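Local coordinates for protein prolyl-ACP dehydrogenase (Oscillatoria sp., PDB 4IRN) that oxidises the prolyl group carried on an acyl carrier protein, using FAD, on the route to the cyanotoxin anatoxin-a, at residues 214-222 and 260-271; 100-109 and 333-344. All blocks are in the same frame, centred on the assembly; numbering follows the deposited sequence.

Contact 1 (214-222 and 260-271)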
# COMPACT_ATOMS: atom_id res chain seq x y z
N GLY A 214 -6.18 -39.81 6.86
CA GLY A 214 -6.00 -38.38 6.66
C GLY A 214 -7.28 -37.61 6.93
O GLY A 214 -7.87 -37.76 8.00
N LYS A 215 -7.75 -36.84 5.92
CA LYS A 215 -8.97 -36.04 5.93
C LYS A 215 -10.21 -36.87 6.31
O LYS A 215 -11.07 -36.41 7.05
CB LYS A 215 -9.21 -35.43 4.55
CG LYS A 215 -8.46 -34.14 4.27
CD LYS A 215 -9.34 -33.19 3.46
CE LYS A 215 -9.08 -33.14 1.98
NZ LYS A 215 -10.35 -32.90 1.24
N GLU A 216 -10.28 -38.10 5.78
CA GLU A 216 -11.39 -39.01 6.00
C GLU A 216 -11.43 -39.64 7.40
O GLU A 216 -12.42 -40.27 7.76
CB GLU A 216 -11.45 -40.11 4.90
CG GLU A 216 -11.25 -39.70 3.44
CD GLU A 216 -11.94 -38.46 2.89
OE1 GLU A 216 -13.18 -38.35 3.02
OE2 GLU A 216 -11.23 -37.59 2.34
N GLY A 217 -10.36 -39.46 8.17
CA GLY A 217 -10.25 -40.02 9.52
C GLY A 217 -10.62 -39.09 10.65
O GLY A 217 -10.75 -39.54 11.79
N LEU A 218 -10.79 -37.78 10.35
CA LEU A 218 -11.12 -36.72 11.30
C LEU A 218 -12.49 -36.91 11.97
O LEU A 218 -13.48 -37.12 11.28
CB LEU A 218 -11.05 -35.34 10.61
CG LEU A 218 -9.71 -34.60 10.67
CD1 LEU A 218 -8.71 -35.20 9.73
CD2 LEU A 218 -9.87 -33.16 10.27
N THR A 219 -12.53 -36.86 13.32
CA THR A 219 -13.75 -37.06 14.12
C THR A 219 -13.76 -36.08 15.31
O THR A 219 -12.70 -35.79 15.86
CB THR A 219 -13.87 -38.55 14.53
OG1 THR A 219 -13.62 -39.40 13.40
CG2 THR A 219 -15.23 -38.90 15.12
N THR A 220 -14.96 -35.57 15.69
CA THR A 220 -15.16 -34.62 16.80
C THR A 220 -15.72 -35.31 18.04
O THR A 220 -16.60 -36.18 17.93
CB THR A 220 -16.04 -33.45 16.34
OG1 THR A 220 -15.68 -33.07 15.01
CG2 THR A 220 -15.96 -32.25 17.28
N PHE A 221 -15.22 -34.91 19.24
CA PHE A 221 -15.63 -35.45 20.54
C PHE A 221 -15.91 -34.33 21.54
O PHE A 221 -15.22 -33.31 21.54
CB PHE A 221 -14.56 -36.40 21.10
CG PHE A 221 -14.26 -37.57 20.20
CD1 PHE A 221 -15.01 -38.74 20.28
CD2 PHE A 221 -13.24 -37.50 19.25
CE1 PHE A 221 -14.75 -39.82 19.42
CE2 PHE A 221 -12.99 -38.57 18.39
CZ PHE A 221 -13.74 -39.73 18.48
N MET A 222 -16.94 -34.53 22.39
CA MET A 222 -17.33 -33.57 23.43
C MET A 222 -16.94 -34.12 24.78
O MET A 222 -17.52 -35.10 25.24
CB MET A 222 -18.83 -33.25 23.37
CG MET A 222 -19.27 -32.68 22.05
SD MET A 222 -21.02 -32.34 21.92
CE MET A 222 -21.66 -33.98 21.77
N ASN A 260 -21.02 -39.19 23.26
CA ASN A 260 -20.48 -37.83 23.31
C ASN A 260 -19.65 -37.46 22.08
O ASN A 260 -19.05 -36.39 22.03
CB ASN A 260 -19.74 -37.58 24.63
CG ASN A 260 -20.54 -36.83 25.66
OD1 ASN A 260 -21.76 -36.97 25.78
ND2 ASN A 260 -19.86 -36.02 26.46
N ARG A 261 -19.66 -38.33 21.06
CA ARG A 261 -19.00 -38.12 19.77
C ARG A 261 -19.92 -37.29 18.89
O ARG A 261 -21.04 -37.71 18.62
CB ARG A 261 -18.65 -39.48 19.12
CG ARG A 261 -18.01 -39.42 17.75
CD ARG A 261 -17.99 -40.76 17.06
NE ARG A 261 -19.34 -41.11 16.61
CZ ARG A 261 -19.77 -42.35 16.39
NH1 ARG A 261 -19.00 -43.39 16.67
NH2 ARG A 261 -21.00 -42.55 15.96
N LEU A 262 -19.47 -36.11 18.47
CA LEU A 262 -20.27 -35.22 17.62
C LEU A 262 -20.17 -35.70 16.17
O LEU A 262 -19.07 -35.77 15.61
CB LEU A 262 -19.80 -33.76 17.76
CG LEU A 262 -20.75 -32.69 17.23
CD1 LEU A 262 -21.97 -32.55 18.11
CD2 LEU A 262 -20.05 -31.36 17.15
N GLY A 263 -21.32 -36.11 15.62
CA GLY A 263 -21.42 -36.67 14.28
C GLY A 263 -20.86 -38.08 14.18
O GLY A 263 -20.39 -38.65 15.17
N GLU A 264 -20.90 -38.65 12.97
CA GLU A 264 -20.37 -39.99 12.71
C GLU A 264 -18.84 -39.94 12.56
O GLU A 264 -18.26 -38.85 12.49
CB GLU A 264 -21.01 -40.59 11.44
CG GLU A 264 -22.45 -41.05 11.61
CD GLU A 264 -22.72 -42.23 12.54
OE1 GLU A 264 -21.81 -43.07 12.73
OE2 GLU A 264 -23.86 -42.34 13.04
N GLU A 265 -18.20 -41.13 12.52
CA GLU A 265 -16.75 -41.26 12.31
C GLU A 265 -16.43 -40.73 10.90
O GLU A 265 -17.07 -41.15 9.92
CB GLU A 265 -16.32 -42.73 12.41
CG GLU A 265 -16.07 -43.22 13.83
CD GLU A 265 -15.50 -44.63 13.96
OE1 GLU A 265 -15.31 -45.29 12.91
OE2 GLU A 265 -15.25 -45.07 15.10
N GLY A 266 -15.49 -39.79 10.83
CA GLY A 266 -15.06 -39.20 9.57
C GLY A 266 -15.73 -37.89 9.21
O GLY A 266 -15.34 -37.27 8.22
N THR A 267 -16.75 -37.46 10.00
CA THR A 267 -17.51 -36.21 9.78
C THR A 267 -16.76 -34.95 10.29
O THR A 267 -17.15 -33.83 9.95
CB THR A 267 -18.95 -36.30 10.40
OG1 THR A 267 -19.57 -37.57 10.17
CG2 THR A 267 -19.89 -35.19 9.90
N GLY A 268 -15.69 -35.16 11.07
CA GLY A 268 -14.86 -34.11 11.67
C GLY A 268 -14.47 -32.96 10.77
O GLY A 268 -14.45 -31.82 11.22
N LEU A 269 -14.15 -33.21 9.51
CA LEU A 269 -13.81 -32.18 8.53
C LEU A 269 -15.02 -31.28 8.23
O LEU A 269 -14.90 -30.05 8.28
CB LEU A 269 -13.23 -32.82 7.25
CG LEU A 269 -12.98 -31.87 6.06
CD1 LEU A 269 -11.81 -30.96 6.33
CD2 LEU A 269 -12.78 -32.64 4.78
N ALA A 270 -16.19 -31.91 7.90
CA ALA A 270 -17.44 -31.21 7.62
C ALA A 270 -17.83 -30.32 8.81
O ALA A 270 -18.30 -29.20 8.62
CB ALA A 270 -18.55 -32.20 7.31
N ILE A 271 -17.59 -30.82 10.03
CA ILE A 271 -17.87 -30.10 11.26
C ILE A 271 -16.93 -28.90 11.41
O ILE A 271 -17.39 -27.81 11.70
CB ILE A 271 -17.89 -31.06 12.51
CG1 ILE A 271 -18.92 -32.20 12.32
CG2 ILE A 271 -18.19 -30.29 13.80
CD1 ILE A 271 -19.07 -33.17 13.49
O HOH W 1 -17.20 -36.52 13.86
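F221 and R261 face each other as an antiparallel non-hydrogen-bonded pair, where strand 218-224 takes up the short strand 261-262 at the edge of its sheet. CG of R261, anti to the backbone N (chi1 177°), sits 3.7 Å from CE1 of the F221 ring, meeting it obliquely, while NH1 is hydrogen-bonded to OH of Y185. M222 is gripped twice: its N donates to N260 O (2.8 Å), and its O accepts from N260 ND2 (2.8 Å). SD and CE of M222 pack against CD1 of L262.

The contact is close where T220 and G268 meet. Without a side chain, G268 lets helix 268-282 come close to the strand: its N donates to L218 O at 3.0 Å from well above the carbonyl plane, OG1 of T220 lies 3.6 Å from its CA, and CD1 of I271 meets that oxygen at a slant. A water between T220 N, L262 O and E264 O ties the strand to the loop, and OG1 of T219 accepts from G266 N. Toward solvent the contact thins, K215 meeting L269 by little more than CD against CD2, beside the exposed E216. Such an edge strand, leading through a type II turn with G266 at its third position into a helix, joins the beta-stranded middle domain to the C-terminal helices of the acyl-CoA dehydrogenase fold.

Contact 2 (100-109 and 333-344)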
# COMPACT_ATOMS: atom_id res chain seq x y z
N ASP A 100 -32.66 -13.92 14.22
CA ASP A 100 -32.18 -14.15 12.88
C ASP A 100 -30.73 -13.64 12.82
O ASP A 100 -30.36 -12.76 13.61
CB ASP A 100 -33.07 -13.49 11.82
CG ASP A 100 -33.12 -11.99 11.88
OD1 ASP A 100 -33.91 -11.45 12.69
OD2 ASP A 100 -32.37 -11.35 11.11
N ILE A 101 -29.91 -14.23 11.94
CA ILE A 101 -28.48 -13.92 11.79
C ILE A 101 -28.19 -12.44 11.56
O ILE A 101 -27.31 -11.89 12.23
CB ILE A 101 -27.79 -14.82 10.73
CG1 ILE A 101 -28.14 -16.33 10.92
CG2 ILE A 101 -26.29 -14.60 10.70
CD1 ILE A 101 -27.87 -16.99 12.31
N LEU A 102 -28.94 -11.79 10.64
CA LEU A 102 -28.77 -10.36 10.35
C LEU A 102 -28.96 -9.47 11.59
O LEU A 102 -28.17 -8.55 11.79
CB LEU A 102 -29.64 -9.91 9.17
CG LEU A 102 -29.09 -10.30 7.79
CD1 LEU A 102 -30.22 -10.61 6.81
CD2 LEU A 102 -28.11 -9.24 7.25
N THR A 103 -29.94 -9.81 12.45
CA THR A 103 -30.20 -9.11 13.71
C THR A 103 -29.06 -9.41 14.69
O THR A 103 -28.59 -8.50 15.36
CB THR A 103 -31.58 -9.48 14.27
OG1 THR A 103 -32.57 -9.19 13.28
CG2 THR A 103 -31.93 -8.71 15.55
N THR A 104 -28.62 -10.69 14.76
CA THR A 104 -27.53 -11.16 15.62
C THR A 104 -26.23 -10.39 15.31
O THR A 104 -25.60 -9.88 16.24
CB THR A 104 -27.37 -12.70 15.52
OG1 THR A 104 -28.64 -13.33 15.64
CG2 THR A 104 -26.42 -13.27 16.55
N ALA A 105 -25.88 -10.25 14.01
CA ALA A 105 -24.69 -9.54 13.53
C ALA A 105 -24.77 -8.04 13.85
O ALA A 105 -23.77 -7.46 14.29
CB ALA A 105 -24.51 -9.75 12.03
N TYR A 106 -25.95 -7.44 13.66
CA TYR A 106 -26.22 -6.03 13.94
C TYR A 106 -26.07 -5.73 15.45
O TYR A 106 -25.44 -4.74 15.82
CB TYR A 106 -27.63 -5.65 13.45
CG TYR A 106 -27.90 -4.16 13.35
CD1 TYR A 106 -27.05 -3.33 12.63
CD2 TYR A 106 -29.05 -3.61 13.90
CE1 TYR A 106 -27.32 -1.97 12.48
CE2 TYR A 106 -29.33 -2.24 13.78
CZ TYR A 106 -28.47 -1.43 13.06
OH TYR A 106 -28.74 -0.09 12.94
N ALA A 107 -26.61 -6.62 16.31
CA ALA A 107 -26.55 -6.54 17.77
C ALA A 107 -25.11 -6.75 18.25
O ALA A 107 -24.69 -6.07 19.19
CB ALA A 107 -27.48 -7.57 18.40
N LEU A 108 -24.34 -7.65 17.58
CA LEU A 108 -22.92 -7.90 17.89
C LEU A 108 -22.08 -6.67 17.56
O LEU A 108 -21.14 -6.34 18.31
CB LEU A 108 -22.35 -9.12 17.15
CG LEU A 108 -22.83 -10.52 17.54
CD1 LEU A 108 -22.39 -11.55 16.52
CD2 LEU A 108 -22.36 -10.92 18.92
N GLN A 109 -22.45 -5.94 16.41
CA GLN A 109 -21.79 -4.70 16.03
C GLN A 109 -22.00 -3.69 17.16
O GLN A 109 -21.03 -3.08 17.61
CB GLN A 109 -22.36 -4.17 14.70
CG GLN A 109 -21.41 -3.25 13.94
CD GLN A 109 -21.59 -1.79 14.27
OE1 GLN A 109 -22.53 -1.38 14.95
NE2 GLN A 109 -20.71 -0.96 13.74
N LYS A 333 -18.70 -3.51 7.13
CA LYS A 333 -20.15 -3.67 7.29
C LYS A 333 -20.70 -4.50 6.11
O LYS A 333 -21.45 -5.45 6.34
CB LYS A 333 -20.85 -2.30 7.37
CG LYS A 333 -20.79 -1.64 8.74
CD LYS A 333 -21.42 -0.26 8.72
CE LYS A 333 -21.33 0.45 10.05
NZ LYS A 333 -21.94 1.81 10.01
N ALA A 334 -20.27 -4.19 4.88
CA ALA A 334 -20.67 -4.91 3.67
C ALA A 334 -20.29 -6.41 3.71
O ALA A 334 -21.13 -7.25 3.38
CB ALA A 334 -20.05 -4.24 2.46
N TYR A 335 -19.05 -6.75 4.14
CA TYR A 335 -18.59 -8.14 4.22
C TYR A 335 -19.33 -8.90 5.29
O TYR A 335 -19.66 -10.07 5.08
CB TYR A 335 -17.07 -8.24 4.46
CG TYR A 335 -16.24 -8.09 3.21
CD1 TYR A 335 -16.25 -9.07 2.22
CD2 TYR A 335 -15.41 -6.99 3.03
CE1 TYR A 335 -15.49 -8.93 1.05
CE2 TYR A 335 -14.64 -6.84 1.88
CZ TYR A 335 -14.70 -7.80 0.88
OH TYR A 335 -13.95 -7.64 -0.26
N LEU A 336 -19.60 -8.24 6.44
CA LEU A 336 -20.30 -8.82 7.58
C LEU A 336 -21.76 -9.12 7.23
O LEU A 336 -22.25 -10.21 7.56
CB LEU A 336 -20.21 -7.90 8.81
CG LEU A 336 -20.97 -8.33 10.06
CD1 LEU A 336 -20.47 -9.67 10.59
CD2 LEU A 336 -20.94 -7.26 11.12
N TYR A 337 -22.46 -8.16 6.61
CA TYR A 337 -23.86 -8.30 6.24
C TYR A 337 -24.18 -9.22 5.09
O TYR A 337 -25.29 -9.74 5.03
CB TYR A 337 -24.60 -6.96 6.22
CG TYR A 337 -24.56 -6.36 7.61
CD1 TYR A 337 -25.23 -6.96 8.67
CD2 TYR A 337 -23.76 -5.25 7.90
CE1 TYR A 337 -25.09 -6.51 9.97
CE2 TYR A 337 -23.66 -4.76 9.20
CZ TYR A 337 -24.34 -5.39 10.22
OH TYR A 337 -24.25 -4.92 11.50
N LYS A 338 -23.19 -9.52 4.24
CA LYS A 338 -23.34 -10.48 3.14
C LYS A 338 -23.38 -11.91 3.73
O LYS A 338 -24.28 -12.68 3.41
CB LYS A 338 -22.21 -10.32 2.09
CG LYS A 338 -22.21 -11.37 0.99
CD LYS A 338 -22.97 -11.01 -0.28
CE LYS A 338 -22.99 -12.18 -1.24
NZ LYS A 338 -22.42 -11.85 -2.58
N VAL A 339 -22.39 -12.25 4.59
CA VAL A 339 -22.27 -13.54 5.28
C VAL A 339 -23.51 -13.80 6.14
O VAL A 339 -24.09 -14.89 6.08
CB VAL A 339 -20.96 -13.64 6.12
CG1 VAL A 339 -20.85 -14.99 6.81
CG2 VAL A 339 -19.74 -13.40 5.27
N ALA A 340 -23.92 -12.77 6.93
CA ALA A 340 -25.10 -12.80 7.79
C ALA A 340 -26.35 -13.15 7.00
O ALA A 340 -27.11 -14.01 7.43
CB ALA A 340 -25.27 -11.47 8.51
N TRP A 341 -26.52 -12.54 5.81
CA TRP A 341 -27.66 -12.80 4.92
C TRP A 341 -27.62 -14.23 4.39
O TRP A 341 -28.61 -14.96 4.51
CB TRP A 341 -27.67 -11.78 3.76
CG TRP A 341 -28.88 -11.90 2.87
CD1 TRP A 341 -30.09 -11.31 3.06
CD2 TRP A 341 -29.00 -12.69 1.68
NE1 TRP A 341 -30.96 -11.67 2.05
CE2 TRP A 341 -30.32 -12.52 1.20
CE3 TRP A 341 -28.12 -13.54 0.97
CZ2 TRP A 341 -30.77 -13.14 0.03
CZ3 TRP A 341 -28.58 -14.16 -0.19
CH2 TRP A 341 -29.89 -13.95 -0.65
N MET A 342 -26.47 -14.65 3.83
CA MET A 342 -26.26 -15.98 3.26
C MET A 342 -26.51 -17.11 4.25
O MET A 342 -27.21 -18.07 3.91
CB MET A 342 -24.84 -16.09 2.70
CG MET A 342 -24.65 -15.34 1.41
SD MET A 342 -23.06 -15.76 0.68
CE MET A 342 -23.48 -17.29 -0.14
N LYS A 343 -25.96 -16.99 5.49
CA LYS A 343 -26.14 -17.97 6.56
C LYS A 343 -27.59 -18.02 7.06
O LYS A 343 -28.06 -19.10 7.44
CB LYS A 343 -25.14 -17.77 7.70
CG LYS A 343 -23.82 -18.53 7.52
CD LYS A 343 -24.02 -20.04 7.30
CE LYS A 343 -22.82 -20.84 7.73
NZ LYS A 343 -23.09 -22.30 7.66
N GLU A 344 -28.30 -16.87 7.02
CA GLU A 344 -29.71 -16.77 7.39
C GLU A 344 -30.54 -17.53 6.35
O GLU A 344 -31.44 -18.29 6.73
CB GLU A 344 -30.14 -15.29 7.50
CG GLU A 344 -31.61 -15.02 7.85
CD GLU A 344 -32.20 -15.60 9.12
OE1 GLU A 344 -31.43 -15.90 10.07
OE2 GLU A 344 -33.44 -15.69 9.19
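Y337 pushes its ring as a knob into a hole formed by L102, A105, Y106 and Q109, in an antiparallel helix pair of the acyl-CoA dehydrogenase fold. The axes of 101-109 and 333-344 approach to 8.5 Å, with their directions 149° apart. The ring presents an edge to CD2 of L102, its CE1 packs on CB of A105, and its OH comes in near the plane of the Y106 ring, 3.4 Å from CD1; W40 meets the Y337 ring edge-to-face. A105 and A340 allow the close approach, their CB atoms 4.0 Å apart. CD1 of L102 reaches on to the W341 indole.

E344 can be followed outward. Its CB lies against CB and CG1 of I101, and with CG anti to the backbone N (chi1 178°) and a bend at chi2 the chain carries CD to within 3.5 Å of CB of D100. OE2 stays beside that CB, while OE1 touches CG1 of I101 and turns to the start of helix 101-114, where D100 is the N-cap and takes T103 N on OD2. The amide N of I101 donates to OE1 of E344 at 2.9 Å, nearly straight but from above the carboxylate plane.

The segments run 100-109, 214-222, 260-271 and 333-344 along the chain, so contact 2 brackets contact 1. Their centres are 28 Å apart and their nearest atoms about 8 Å. Contact 1 lies on the edge of the mixed sheet containing strands 202-208 and 218-224, whereas contact 2 joins an N-terminal helix to helix 316-344. Helix 268-282 links them: it begins in contact 1, and further on W278 and F282 pack on I101 while E277 forms a salt bridge with K343. The N-terminal helices, the beta-stranded middle region and the C-terminal helices are brought together in one subunit; the T220 side chain lies about 11 Å from bound FAD, and contact 2 away from known sites.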